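Local coordinates for N-acyl-D-glutamate deacylase (Bordetella bronchiseptica, PDB 3GIP), which catalyses the hydrolytic removal of the acyl group from N-acyl-D-glutamate, as a zinc-containing member of the amidohydrolase superfamily, at residues A122-P125 with A126-A130; D70-F73 with V74-P77; R393-T396 with L397-V401; V351-I354 with F355-P358; D328-T331 with A332-L336. All coordinates share one frame; numbering follows the deposited sequence.

Contact 1. Residues A122-P125 with A126-A130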
loop_
_atom_site.group_PDB
_atom_site.type_symbol
_atom_site.label_atom_id
_atom_site.label_comp_id
_atom_site.label_asym_id
_atom_site.label_seq_id
_atom_site.Cartn_x
_atom_site.Cartn_y
_atom_site.Cartn_z
ATOM N N ALA A 122 -21.150 0.082 -6.094
ATOM C CA ALA A 122 -22.160 0.729 -5.262
ATOM C C ALA A 122 -21.745 0.822 -3.796
ATOM O O ALA A 122 -21.833 1.885 -3.184
ATOM C CB ALA A 122 -23.485 -0.022 -5.382
ATOM N N ASP A 123 -21.311 -0.303 -3.238
ATOM C CA ASP A 123 -20.877 -0.359 -1.847
ATOM C C ASP A 123 -19.880 -1.492 -1.658
ATOM O O ASP A 123 -19.597 -2.242 -2.591
ATOM C CB ASP A 123 -22.073 -0.561 -0.906
ATOM C CG ASP A 123 -22.976 -1.708 -1.333
ATOM O OD1 ASP A 123 -22.466 -2.723 -1.855
ATOM O OD2 ASP A 123 -24.205 -1.598 -1.129
ATOM N N VAL A 124 -19.349 -1.616 -0.447
ATOM C CA VAL A 124 -18.380 -2.665 -0.163
ATOM C C VAL A 124 -18.962 -4.057 -0.388
ATOM O O VAL A 124 -18.283 -4.939 -0.907
ATOM C CB VAL A 124 -17.833 -2.539 1.272
ATOM C CG1 VAL A 124 -16.906 -3.704 1.581
ATOM C CG2 VAL A 124 -17.081 -1.223 1.416
ATOM N N PRO A 125 -20.225 -4.282 0.012
ATOM C CA PRO A 125 -20.781 -5.618 -0.215
ATOM C C PRO A 125 -20.716 -6.006 -1.697
ATOM O O PRO A 125 -20.394 -7.144 -2.036
ATOM C CB PRO A 125 -22.212 -5.476 0.292
ATOM C CG PRO A 125 -22.040 -4.543 1.453
ATOM C CD PRO A 125 -21.110 -3.486 0.883
ATOM N N ALA A 126 -21.011 -5.052 -2.574
ATOM C CA ALA A 126 -20.979 -5.302 -4.011
ATOM C C ALA A 126 -19.550 -5.576 -4.475
ATOM O O ALA A 126 -19.303 -6.485 -5.271
ATOM C CB ALA A 126 -21.552 -4.105 -4.761
ATOM N N TYR A 127 -18.611 -4.788 -3.964
ATOM C CA TYR A 127 -17.203 -4.936 -4.314
ATOM C C TYR A 127 -16.696 -6.310 -3.886
ATOM O O TYR A 127 -16.099 -7.042 -4.679
ATOM C CB TYR A 127 -16.395 -3.826 -3.635
ATOM C CG TYR A 127 -14.900 -3.877 -3.868
ATOM C CD1 TYR A 127 -14.371 -4.025 -5.149
ATOM C CD2 TYR A 127 -14.009 -3.721 -2.803
ATOM C CE1 TYR A 127 -12.993 -4.014 -5.365
ATOM C CE2 TYR A 127 -12.635 -3.705 -3.008
ATOM C CZ TYR A 127 -12.134 -3.852 -4.287
ATOM O OH TYR A 127 -10.770 -3.830 -4.486
ATOM N N PHE A 128 -16.950 -6.662 -2.630
ATOM C CA PHE A 128 -16.521 -7.949 -2.103
ATOM C C PHE A 128 -17.213 -9.110 -2.809
ATOM O O PHE A 128 -16.622 -10.175 -2.986
ATOM C CB PHE A 128 -16.777 -8.017 -0.595
ATOM C CG PHE A 128 -15.789 -7.231 0.227
ATOM C CD1 PHE A 128 -14.752 -6.531 -0.384
ATOM C CD2 PHE A 128 -15.886 -7.208 1.615
ATOM C CE1 PHE A 128 -13.822 -5.821 0.377
ATOM C CE2 PHE A 128 -14.963 -6.502 2.384
ATOM C CZ PHE A 128 -13.928 -5.807 1.764
ATOM N N ALA A 129 -18.462 -8.903 -3.213
ATOM C CA ALA A 129 -19.208 -9.941 -3.916
ATOM C C ALA A 129 -18.544 -10.196 -5.263
ATOM O O ALA A 129 -18.460 -11.336 -5.723
ATOM C CB ALA A 129 -20.653 -9.508 -4.116
ATOM N N ALA A 130 -18.067 -9.126 -5.892
ATOM C CA ALA A 130 -17.402 -9.233 -7.183
ATOM C C ALA A 130 -16.094 -9.994 -7.027
ATOM O O ALA A 130 -15.733 -10.812 -7.876
ATOM C CB ALA A 130 -17.138 -7.848 -7.752
#

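Contact 2. Residues D70-F73 with V74-P77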
loop_
_atom_site.group_PDB
_atom_site.type_symbol
_atom_site.label_atom_id
_atom_site.label_comp_id
_atom_site.label_asym_id
_atom_site.label_seq_id
_atom_site.Cartn_x
_atom_site.Cartn_y
_atom_site.Cartn_z
ATOM N N ASP A 70 -7.266 -1.279 -6.183
ATOM C CA ASP A 70 -8.700 -1.493 -5.991
ATOM C C ASP A 70 -9.445 -2.127 -7.160
ATOM O O ASP A 70 -10.166 -3.114 -6.987
ATOM C CB ASP A 70 -9.389 -0.166 -5.670
ATOM C CG ASP A 70 -8.870 0.469 -4.406
ATOM O OD1 ASP A 70 -9.669 0.631 -3.457
ATOM O OD2 ASP A 70 -7.667 0.806 -4.363
ATOM N N LEU A 71 -9.276 -1.551 -8.344
ATOM C CA LEU A 71 -9.984 -2.029 -9.529
ATOM C C LEU A 71 -9.187 -2.939 -10.453
ATOM O O LEU A 71 -9.684 -3.342 -11.503
ATOM C CB LEU A 71 -10.482 -0.830 -10.335
ATOM C CG LEU A 71 -11.126 0.302 -9.535
ATOM C CD1 LEU A 71 -11.383 1.483 -10.459
ATOM C CD2 LEU A 71 -12.411 -0.179 -8.880
ATOM N N MET A 72 -7.961 -3.273 -10.071
ATOM C CA MET A 72 -7.120 -4.115 -10.912
ATOM C C MET A 72 -7.487 -5.590 -10.911
ATOM O O MET A 72 -7.120 -6.323 -11.825
ATOM C CB MET A 72 -5.654 -3.959 -10.500
ATOM C CG MET A 72 -5.130 -2.545 -10.671
ATOM S SD MET A 72 -5.290 -1.960 -12.369
ATOM C CE MET A 72 -6.736 -0.953 -12.246
ATOM N N PHE A 73 -8.205 -6.032 -9.887
ATOM C CA PHE A 73 -8.589 -7.432 -9.804
ATOM C C PHE A 73 -9.561 -7.781 -10.929
ATOM O O PHE A 73 -9.753 -8.949 -11.258
ATOM C CB PHE A 73 -9.177 -7.702 -8.418
ATOM C CG PHE A 73 -8.286 -7.226 -7.300
ATOM C CD1 PHE A 73 -7.032 -7.800 -7.103
ATOM C CD2 PHE A 73 -8.664 -6.155 -6.498
ATOM C CE1 PHE A 73 -6.165 -7.306 -6.126
ATOM C CE2 PHE A 73 -7.805 -5.651 -5.515
ATOM C CZ PHE A 73 -6.553 -6.227 -5.332
ATOM N N VAL A 74 -10.159 -6.758 -11.529
ATOM C CA VAL A 74 -11.075 -6.969 -12.644
ATOM C C VAL A 74 -10.424 -6.472 -13.940
ATOM O O VAL A 74 -10.575 -7.087 -14.997
ATOM C CB VAL A 74 -12.428 -6.236 -12.424
ATOM C CG1 VAL A 74 -12.213 -4.732 -12.340
ATOM C CG2 VAL A 74 -13.393 -6.574 -13.555
ATOM N N GLU A 75 -9.682 -5.372 -13.848
ATOM C CA GLU A 75 -9.020 -4.790 -15.015
ATOM C C GLU A 75 -7.762 -5.519 -15.494
ATOM O O GLU A 75 -7.628 -5.814 -16.682
ATOM C CB GLU A 75 -8.672 -3.323 -14.744
ATOM C CG GLU A 75 -9.874 -2.400 -14.676
ATOM C CD GLU A 75 -9.485 -0.936 -14.681
ATOM O OE1 GLU A 75 -8.593 -0.567 -15.469
ATOM O OE2 GLU A 75 -10.079 -0.147 -13.915
ATOM N N LYS A 76 -6.840 -5.791 -14.576
ATOM C CA LYS A 76 -5.582 -6.465 -14.900
ATOM C C LYS A 76 -5.360 -7.542 -13.845
ATOM O O LYS A 76 -4.457 -7.441 -13.018
ATOM C CB LYS A 76 -4.426 -5.461 -14.856
ATOM C CG LYS A 76 -4.680 -4.181 -15.635
ATOM C CD LYS A 76 -3.476 -3.252 -15.578
ATOM C CE LYS A 76 -3.729 -1.972 -16.364
ATOM N NZ LYS A 76 -2.542 -1.069 -16.342
ATOM N N PRO A 77 -6.173 -8.606 -13.881
ATOM C CA PRO A 77 -6.125 -9.732 -12.941
ATOM C C PRO A 77 -4.805 -10.438 -12.623
ATOM O O PRO A 77 -4.700 -11.087 -11.581
ATOM C CB PRO A 77 -7.166 -10.697 -13.510
ATOM C CG PRO A 77 -7.124 -10.411 -14.981
ATOM C CD PRO A 77 -7.079 -8.907 -15.007
#

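Contact 3. Residues R393-T396 with L397-V401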
loop_
_atom_site.group_PDB
_atom_site.type_symbol
_atom_site.label_atom_id
_atom_site.label_comp_id
_atom_site.label_asym_id
_atom_site.label_seq_id
_atom_site.Cartn_x
_atom_site.Cartn_y
_atom_site.Cartn_z
ATOM N N ARG A 393 22.427 -2.168 5.163
ATOM C CA ARG A 393 22.413 -2.784 6.488
ATOM C C ARG A 393 21.652 -1.945 7.514
ATOM O O ARG A 393 22.091 -1.797 8.656
ATOM C CB ARG A 393 23.846 -3.022 6.973
ATOM C CG ARG A 393 24.629 -3.977 6.088
ATOM C CD ARG A 393 23.901 -5.304 5.980
ATOM N NE ARG A 393 24.560 -6.240 5.075
ATOM C CZ ARG A 393 24.054 -7.418 4.730
ATOM N NH1 ARG A 393 22.878 -7.806 5.213
ATOM N NH2 ARG A 393 24.720 -8.210 3.905
ATOM N N LEU A 394 20.506 -1.406 7.107
ATOM C CA LEU A 394 19.692 -0.580 7.996
ATOM C C LEU A 394 19.090 -1.393 9.134
ATOM O O LEU A 394 18.782 -0.855 10.195
ATOM C CB LEU A 394 18.575 0.110 7.211
ATOM C CG LEU A 394 19.017 1.139 6.174
ATOM C CD1 LEU A 394 17.784 1.710 5.485
ATOM C CD2 LEU A 394 19.817 2.246 6.847
ATOM N N MET A 395 18.899 -2.685 8.892
ATOM C CA MET A 395 18.375 -3.614 9.888
ATOM C C MET A 395 18.661 -5.011 9.355
ATOM O O MET A 395 19.112 -5.157 8.221
ATOM C CB MET A 395 16.864 -3.411 10.113
ATOM C CG MET A 395 15.980 -3.666 8.903
ATOM S SD MET A 395 14.232 -3.332 9.272
ATOM C CE MET A 395 14.269 -1.548 9.470
ATOM N N THR A 396 18.428 -6.038 10.162
ATOM C CA THR A 396 18.688 -7.392 9.696
ATOM C C THR A 396 17.560 -7.854 8.798
ATOM O O THR A 396 16.488 -7.245 8.767
ATOM C CB THR A 396 18.793 -8.392 10.858
ATOM O OG1 THR A 396 17.532 -8.473 11.530
ATOM C CG2 THR A 396 19.865 -7.955 11.841
ATOM N N LEU A 397 17.808 -8.930 8.063
ATOM C CA LEU A 397 16.794 -9.478 7.179
ATOM C C LEU A 397 15.602 -9.929 8.029
ATOM O O LEU A 397 14.446 -9.741 7.641
ATOM C CB LEU A 397 17.376 -10.653 6.388
ATOM C CG LEU A 397 16.479 -11.272 5.312
ATOM C CD1 LEU A 397 16.024 -10.196 4.332
ATOM C CD2 LEU A 397 17.249 -12.365 4.581
ATOM N N GLU A 398 15.882 -10.512 9.192
ATOM C CA GLU A 398 14.818 -10.962 10.082
ATOM C C GLU A 398 13.936 -9.795 10.513
ATOM O O GLU A 398 12.711 -9.922 10.575
ATOM C CB GLU A 398 15.396 -11.657 11.322
ATOM C CG GLU A 398 15.919 -13.067 11.061
ATOM C CD GLU A 398 17.387 -13.114 10.670
ATOM O OE1 GLU A 398 17.930 -12.087 10.213
ATOM O OE2 GLU A 398 17.997 -14.196 10.809
ATOM N N GLN A 399 14.555 -8.658 10.820
ATOM C CA GLN A 399 13.796 -7.486 11.231
ATOM C C GLN A 399 12.986 -6.927 10.063
ATOM O O GLN A 399 11.830 -6.540 10.230
ATOM C CB GLN A 399 14.733 -6.399 11.773
ATOM C CG GLN A 399 15.396 -6.749 13.096
ATOM C CD GLN A 399 16.382 -5.686 13.553
ATOM O OE1 GLN A 399 17.329 -5.347 12.837
ATOM N NE2 GLN A 399 16.170 -5.158 14.754
ATOM N N ALA A 400 13.589 -6.892 8.880
ATOM C CA ALA A 400 12.904 -6.361 7.707
ATOM C C ALA A 400 11.698 -7.213 7.330
ATOM O O ALA A 400 10.630 -6.685 7.023
ATOM C CB ALA A 400 13.874 -6.263 6.532
ATOM N N VAL A 401 11.867 -8.532 7.348
ATOM C CA VAL A 401 10.756 -9.416 7.014
ATOM C C VAL A 401 9.603 -9.182 7.985
ATOM O O VAL A 401 8.441 -9.207 7.591
ATOM C CB VAL A 401 11.186 -10.901 7.051
ATOM C CG1 VAL A 401 9.966 -11.809 6.919
ATOM C CG2 VAL A 401 12.159 -11.176 5.910
#

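Contact 4. Residues V351-I354 with F355-P358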
loop_
_atom_site.group_PDB
_atom_site.type_symbol
_atom_site.label_atom_id
_atom_site.label_comp_id
_atom_site.label_asym_id
_atom_site.label_seq_id
_atom_site.Cartn_x
_atom_site.Cartn_y
_atom_site.Cartn_z
ATOM N N VAL A 351 14.458 8.963 4.072
ATOM C CA VAL A 351 13.540 7.869 3.775
ATOM C C VAL A 351 14.011 6.654 4.563
ATOM O O VAL A 351 13.215 5.936 5.170
ATOM C CB VAL A 351 13.549 7.504 2.275
ATOM C CG1 VAL A 351 12.620 6.326 2.028
ATOM C CG2 VAL A 351 13.120 8.701 1.438
ATOM N N LYS A 352 15.322 6.434 4.553
ATOM C CA LYS A 352 15.914 5.315 5.266
ATOM C C LYS A 352 15.717 5.419 6.778
ATOM O O LYS A 352 15.426 4.417 7.436
ATOM C CB LYS A 352 17.407 5.216 4.925
ATOM C CG LYS A 352 17.676 4.754 3.498
ATOM C CD LYS A 352 19.169 4.747 3.186
ATOM C CE LYS A 352 19.454 4.061 1.864
ATOM N NZ LYS A 352 20.900 4.137 1.507
ATOM N N ARG A 353 15.869 6.621 7.335
ATOM C CA ARG A 353 15.687 6.799 8.775
ATOM C C ARG A 353 14.241 6.539 9.181
ATOM O O ARG A 353 13.973 5.972 10.242
ATOM C CB ARG A 353 16.074 8.216 9.213
ATOM C CG ARG A 353 17.553 8.534 9.120
ATOM C CD ARG A 353 17.893 9.739 9.993
ATOM N NE ARG A 353 17.202 10.961 9.578
ATOM C CZ ARG A 353 17.587 11.737 8.568
ATOM N NH1 ARG A 353 18.665 11.426 7.863
ATOM N NH2 ARG A 353 16.896 12.828 8.259
ATOM N N ILE A 354 13.309 6.972 8.339
ATOM C CA ILE A 354 11.895 6.772 8.622
ATOM C C ILE A 354 11.594 5.277 8.612
ATOM O O ILE A 354 10.880 4.778 9.483
ATOM C CB ILE A 354 11.015 7.495 7.580
ATOM C CG1 ILE A 354 11.207 9.007 7.725
ATOM C CG2 ILE A 354 9.542 7.124 7.781
ATOM C CD1 ILE A 354 10.534 9.823 6.639
ATOM N N PHE A 355 12.155 4.561 7.641
ATOM C CA PHE A 355 11.936 3.125 7.558
ATOM C C PHE A 355 12.439 2.423 8.818
ATOM O O PHE A 355 11.872 1.421 9.246
ATOM C CB PHE A 355 12.637 2.529 6.334
ATOM C CG PHE A 355 12.531 1.031 6.255
ATOM C CD1 PHE A 355 11.282 0.414 6.246
ATOM C CD2 PHE A 355 13.671 0.234 6.235
ATOM C CE1 PHE A 355 11.171 -0.976 6.223
ATOM C CE2 PHE A 355 13.570 -1.157 6.210
ATOM C CZ PHE A 355 12.318 -1.760 6.206
ATOM N N GLN A 356 13.503 2.949 9.413
ATOM C CA GLN A 356 14.052 2.342 10.616
ATOM C C GLN A 356 13.140 2.468 11.830
ATOM O O GLN A 356 13.315 1.750 12.812
ATOM C CB GLN A 356 15.423 2.942 10.932
ATOM C CG GLN A 356 16.500 2.490 9.968
ATOM C CD GLN A 356 17.858 3.068 10.303
ATOM O OE1 GLN A 356 18.025 4.284 10.367
ATOM N NE2 GLN A 356 18.837 2.195 10.518
ATOM N N HIS A 357 12.167 3.373 11.776
ATOM C CA HIS A 357 11.265 3.526 12.911
ATOM C C HIS A 357 10.608 2.173 13.183
ATOM O O HIS A 357 10.171 1.493 12.257
ATOM C CB HIS A 357 10.204 4.588 12.623
ATOM C CG HIS A 357 9.326 4.884 13.797
ATOM N ND1 HIS A 357 8.317 4.035 14.204
ATOM C CD2 HIS A 357 9.354 5.894 14.699
ATOM C CE1 HIS A 357 7.765 4.509 15.306
ATOM N NE2 HIS A 357 8.377 5.635 15.629
ATOM N N PRO A 358 10.529 1.771 14.463
ATOM C CA PRO A 358 9.936 0.492 14.868
ATOM C C PRO A 358 8.545 0.161 14.333
ATOM O O PRO A 358 8.196 -1.014 14.200
ATOM C CB PRO A 358 9.955 0.570 16.395
ATOM C CG PRO A 358 11.162 1.412 16.676
ATOM C CD PRO A 358 11.020 2.510 15.642
#

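Contact 5. Residues D328-T331 with A332-L336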
loop_
_atom_site.group_PDB
_atom_site.type_symbol
_atom_site.label_atom_id
_atom_site.label_comp_id
_atom_site.label_asym_id
_atom_site.label_seq_id
_atom_site.Cartn_x
_atom_site.Cartn_y
_atom_site.Cartn_z
ATOM N N ASP A 328 4.962 28.979 -20.117
ATOM C CA ASP A 328 5.571 28.705 -18.818
ATOM C C ASP A 328 5.142 27.325 -18.327
ATOM O O ASP A 328 4.220 26.725 -18.875
ATOM C CB ASP A 328 5.215 29.793 -17.789
ATOM C CG ASP A 328 3.723 29.976 -17.609
ATOM O OD1 ASP A 328 3.020 28.982 -17.350
ATOM O OD2 ASP A 328 3.254 31.130 -17.710
ATOM N N LYS A 329 5.821 26.817 -17.305
ATOM C CA LYS A 329 5.514 25.492 -16.786
ATOM C C LYS A 329 4.121 25.321 -16.199
ATOM O O LYS A 329 3.516 24.261 -16.346
ATOM C CB LYS A 329 6.567 25.078 -15.754
ATOM C CG LYS A 329 7.913 24.733 -16.377
ATOM C CD LYS A 329 8.915 24.262 -15.334
ATOM C CE LYS A 329 9.373 25.401 -14.440
ATOM N NZ LYS A 329 10.273 24.907 -13.358
ATOM N N THR A 330 3.608 26.349 -15.530
ATOM C CA THR A 330 2.281 26.252 -14.940
ATOM C C THR A 330 1.244 26.096 -16.046
ATOM O O THR A 330 0.310 25.301 -15.928
ATOM C CB THR A 330 1.953 27.495 -14.096
ATOM O OG1 THR A 330 2.967 27.673 -13.100
ATOM C CG2 THR A 330 0.610 27.319 -13.404
ATOM N N THR A 331 1.418 26.856 -17.123
ATOM C CA THR A 331 0.509 26.791 -18.261
ATOM C C THR A 331 0.593 25.415 -18.910
ATOM O O THR A 331 -0.425 24.822 -19.258
ATOM C CB THR A 331 0.860 27.868 -19.303
ATOM O OG1 THR A 331 0.635 29.163 -18.730
ATOM C CG2 THR A 331 0.005 27.715 -20.557
ATOM N N ALA A 332 1.810 24.908 -19.073
ATOM C CA ALA A 332 1.995 23.596 -19.675
ATOM C C ALA A 332 1.319 22.532 -18.814
ATOM O O ALA A 332 0.666 21.629 -19.333
ATOM C CB ALA A 332 3.484 23.285 -19.824
ATOM N N ALA A 333 1.478 22.642 -17.497
ATOM C CA ALA A 333 0.874 21.676 -16.581
ATOM C C ALA A 333 -0.644 21.676 -16.736
ATOM O O ALA A 333 -1.281 20.624 -16.704
ATOM C CB ALA A 333 1.257 22.006 -15.136
ATOM N N ARG A 334 -1.222 22.860 -16.902
ATOM C CA ARG A 334 -2.665 22.968 -17.068
ATOM C C ARG A 334 -3.122 22.347 -18.386
ATOM O O ARG A 334 -4.192 21.743 -18.451
ATOM C CB ARG A 334 -3.092 24.434 -16.991
ATOM C CG ARG A 334 -2.923 25.023 -15.602
ATOM C CD ARG A 334 -3.128 26.527 -15.588
ATOM N NE ARG A 334 -2.956 27.075 -14.245
ATOM C CZ ARG A 334 -2.768 28.364 -13.983
ATOM N NH1 ARG A 334 -2.723 29.247 -14.972
ATOM N NH2 ARG A 334 -2.624 28.771 -12.728
ATOM N N ARG A 335 -2.309 22.482 -19.431
ATOM C CA ARG A 335 -2.661 21.917 -20.730
ATOM C C ARG A 335 -2.545 20.398 -20.727
ATOM O O ARG A 335 -3.205 19.717 -21.512
ATOM C CB ARG A 335 -1.763 22.488 -21.830
ATOM C CG ARG A 335 -1.937 23.972 -22.084
ATOM C CD ARG A 335 -1.087 24.402 -23.270
ATOM N NE ARG A 335 -1.080 25.849 -23.459
ATOM C CZ ARG A 335 -0.347 26.472 -24.376
ATOM N NH1 ARG A 335 0.434 25.770 -25.189
ATOM N NH2 ARG A 335 -0.382 27.795 -24.478
ATOM N N LEU A 336 -1.699 19.875 -19.843
ATOM C CA LEU A 336 -1.486 18.434 -19.730
ATOM C C LEU A 336 -2.583 17.728 -18.945
ATOM O O LEU A 336 -2.734 16.510 -19.040
ATOM C CB LEU A 336 -0.140 18.161 -19.050
ATOM C CG LEU A 336 1.121 18.452 -19.865
ATOM C CD1 LEU A 336 2.333 18.479 -18.938
ATOM C CD2 LEU A 336 1.288 17.396 -20.949
#

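Contact 1. Residues A122-P125 with A126-A130
An N-cap and the first turn of helix 124-133 make up this local contact, in which Asp123 receives Ala126 and Val124 packs on Phe128. The helix runs beside strand 139-145 and helix 163-179 in the TIM-barrel-like domain of the amidohydrolase fold. Asp123 is the cap residue. Its first torsion sets CG between the backbone N and the carbonyl carbon (chi1 50°), which brings OD1 round to Ala126 N at 2.8 Å, met nearly along the C-O axis of the carboxylate. A short acidic side chain suits this place, because it can reach an amide of the first turn and its negative charge probably interacts well with the positive end of the helix dipole. Proline suits this first-turn position, since Pro125 has no N-H that would need an acceptor there. The backbone then takes over: Phe128 N reaches Val124 O at 2.8 Å in an almost straight bond (177°), and Tyr127 N bonds to Asp123 O.

On the inner side, Tyr127 and Phe128 both touch Ala142 of strand 139-145, while Val124 leans on Ala176 and Ala179. The phenol OH of Tyr127 bonds to Asp70 O. Val124 and Phe128 point the same way, one helical turn apart, in a CH-pi contact: Val124 CG1 lies 3.5 Å from the centroid of the Phe128 ring and only 13° off its normal.

Contact 2. Residues D70-F73 with V74-P77
Met72 lies across Glu75 and alongside Lys76 in the single short turn of helix 72-75. Bent at chi2 and chi3, its chain brings CE against the carboxylate of Glu75, 3.7 Å from Glu75 CD, while SD runs beside the lysine methylenes, 3.9 Å from Lys76 CD. A flexible, unbranched thioether suits this place, since its methyl can lie against the acid while its sulfur follows the lysine chain. Leu71 and Glu75 lie side by side, with Leu71 CB 3.7 Å from Glu75 OE2.

Backbone bonds hold these side chains in position. Leu71 O accepts from Glu75 N at 3.1 Å and more weakly from Val74 N, and Met72 O takes Lys76 N at 2.8 Å. Pro77, which has no amide hydrogen to offer, follows as the chain leaves the helix.

Further out, Glu75 OE2 bonds to Thr118 OG1 and Lys76 NZ to Pro368 O, while Phe73 bridges strand 87-92, through Val90 and Val92, and Leu131 of helix 124-133. With the polar ends of Glu75 and Lys76 bonded elsewhere, the contact with Met72 is mainly one of dispersion: the thioether methyl meets a carboxylate and the sulfur meets lysine methylenes.

Contact 3. Residues R393-T396 with L397-V401
Thr396 and Gln399 grip each other in a capping box at the start of helix 397-404, and this is the close-knit part of the contact. Thr396 OG1 sits between the backbone N and the carbonyl carbon (chi1 64°), a position from which it accepts Gln399 N at 3.1 Å. In return Gln399 OE1 takes Thr396 N at 3.0 Å, on a lone pair in the carbonyl plane and almost straight (173°). Threonine suits the cap by its short hydroxyl, and glutamine suits the third helical residue because its amide oxygen can reach back over one turn. Ala400 N to Thr396 O, 2.9 Å, begins the regular helical bonding. Thr396 and Gln399 are both exposed residues, so the tight bonds of the box lie on the solvent side.

The looser part is apolar and buried. Met395 SD stands 4.0 Å from Ala400 CB, a small methyl that admits the sulfur; Met395 also touches Phe355 of helix 348-356. Glu398 turns instead to a salt bridge with Arg24.

The reciprocal bonds satisfy two backbone amides, one before the helix and one in its first turn, as a capping box does at the start of a helix, while Met395 packs against Ala400 and Phe355.

Contact 4. Residues V351-I354 with F355-P358
Gln356 folds back over Lys352 and Arg353 at the C-terminal end of helix 348-356, which lies between strand 277-281 and helix 376-391 in the TIM-barrel-like domain. Its CB rests 3.4 Å from Arg353 O. With CG anti to the carbonyl carbon (chi1 -72°), the next methylene passes 3.4 Å from Lys352 O, and CD stands a little further from that same oxygen. At the tip, OE1 comes to 3.8 Å from Arg353 CA, whereas NE2 bonds to Leu394 O in the loop before helix 397-404. A long amide suits this site: its carbon chain lies along the backbone of the preceding turn, and its N-H end can satisfy a carbonyl of a different element.

The main chain changes pattern as the helix ends. Phe355 N still bonds to Val351 O, and Gln356 N to Lys352 O with a second, weak bond to Arg353 O; His357 N reaches only three residues back. Arg403 donates to the carbonyls of Phe355 and Gln356 through NH1 and NH2.

The buried side is apolar. Ile354, a branched aliphatic suited to a buried place, packs on Leu279 and Ile281 of strand 277-281, and Phe355 spans between Ile281 and Tyr388 of helix 376-391. His357 uses both ring nitrogens, NE2 to Asp268 and ND1 to the amide of Cys359, which fixes the rotation of the imidazole, and Pro358 CD lies 3.4 Å above the plane of the His357 ring, offset toward its rim. The final turn closes with His357 N 3.0 Å from Ile354 O, the donor standing well above the carbonyl plane.

Contact 5. Residues D328-T331 with A332-L336
Ala332 N donates to Asp328 O at 3.0 Å, the first regular helical bond between the two segments. Its small methyl sits close to the backbone of the preceding turn and touches Cys327. Ala333 follows with a 2.8 Å bond from its N to Lys329 O, and a small methyl suits this buried position, Ala333 CB lying 3.4 Å from Lys329 O.

Arg334 is longer and exposed. Its chain runs extended beside Thr330, both pointing the same way, so that Thr330 CG2 lies over one face of the guanidinium, 3.6 Å from Arg334 CZ. The threonine methyl can be there because it stands anti to the backbone N, beside the carbonyl carbon, with OG1 on the other branch (chi1 -56°).

This pair sits on an N-capped helix, 329-336. Asp328 OD1 is the cap acceptor, gripped by two donors of Thr331: the amide at 2.7 Å, nearly along the C-O axis, and OG1 at 2.8 Å from above the carboxylate plane. Aspartate suits the cap by its short reach, and threonine by adding a hydroxyl donor.

Arg335 repeats the threonine-arginine pairing one residue on and also touches Trp325 of helix 318-325. Thr331 CG2 meets its guanidinium obliquely, 3.6 Å from Arg335 NE.

Overall arrangement
All five contacts are local, at the starts, ends or short turns of helices, but they differ in setting. Contacts 1 and 2 adjoin, and contacts 3 and 4 form a second adjoining pair on the opposite side of the chain's centre. Each of these four sets buried apolar side chains against neighbouring strands or helices and leaves its polar residues nearer the surface. Contact 5 stands apart, its centre about 30 Å from that of the chain, and its arginine-threonine pairs are largely solvent-facing. Contacts 1, 3 and 5 are N-caps, by aspartate or threonine, while contact 4 ends a helix, and contact 2 joins a thioether to charged neighbours.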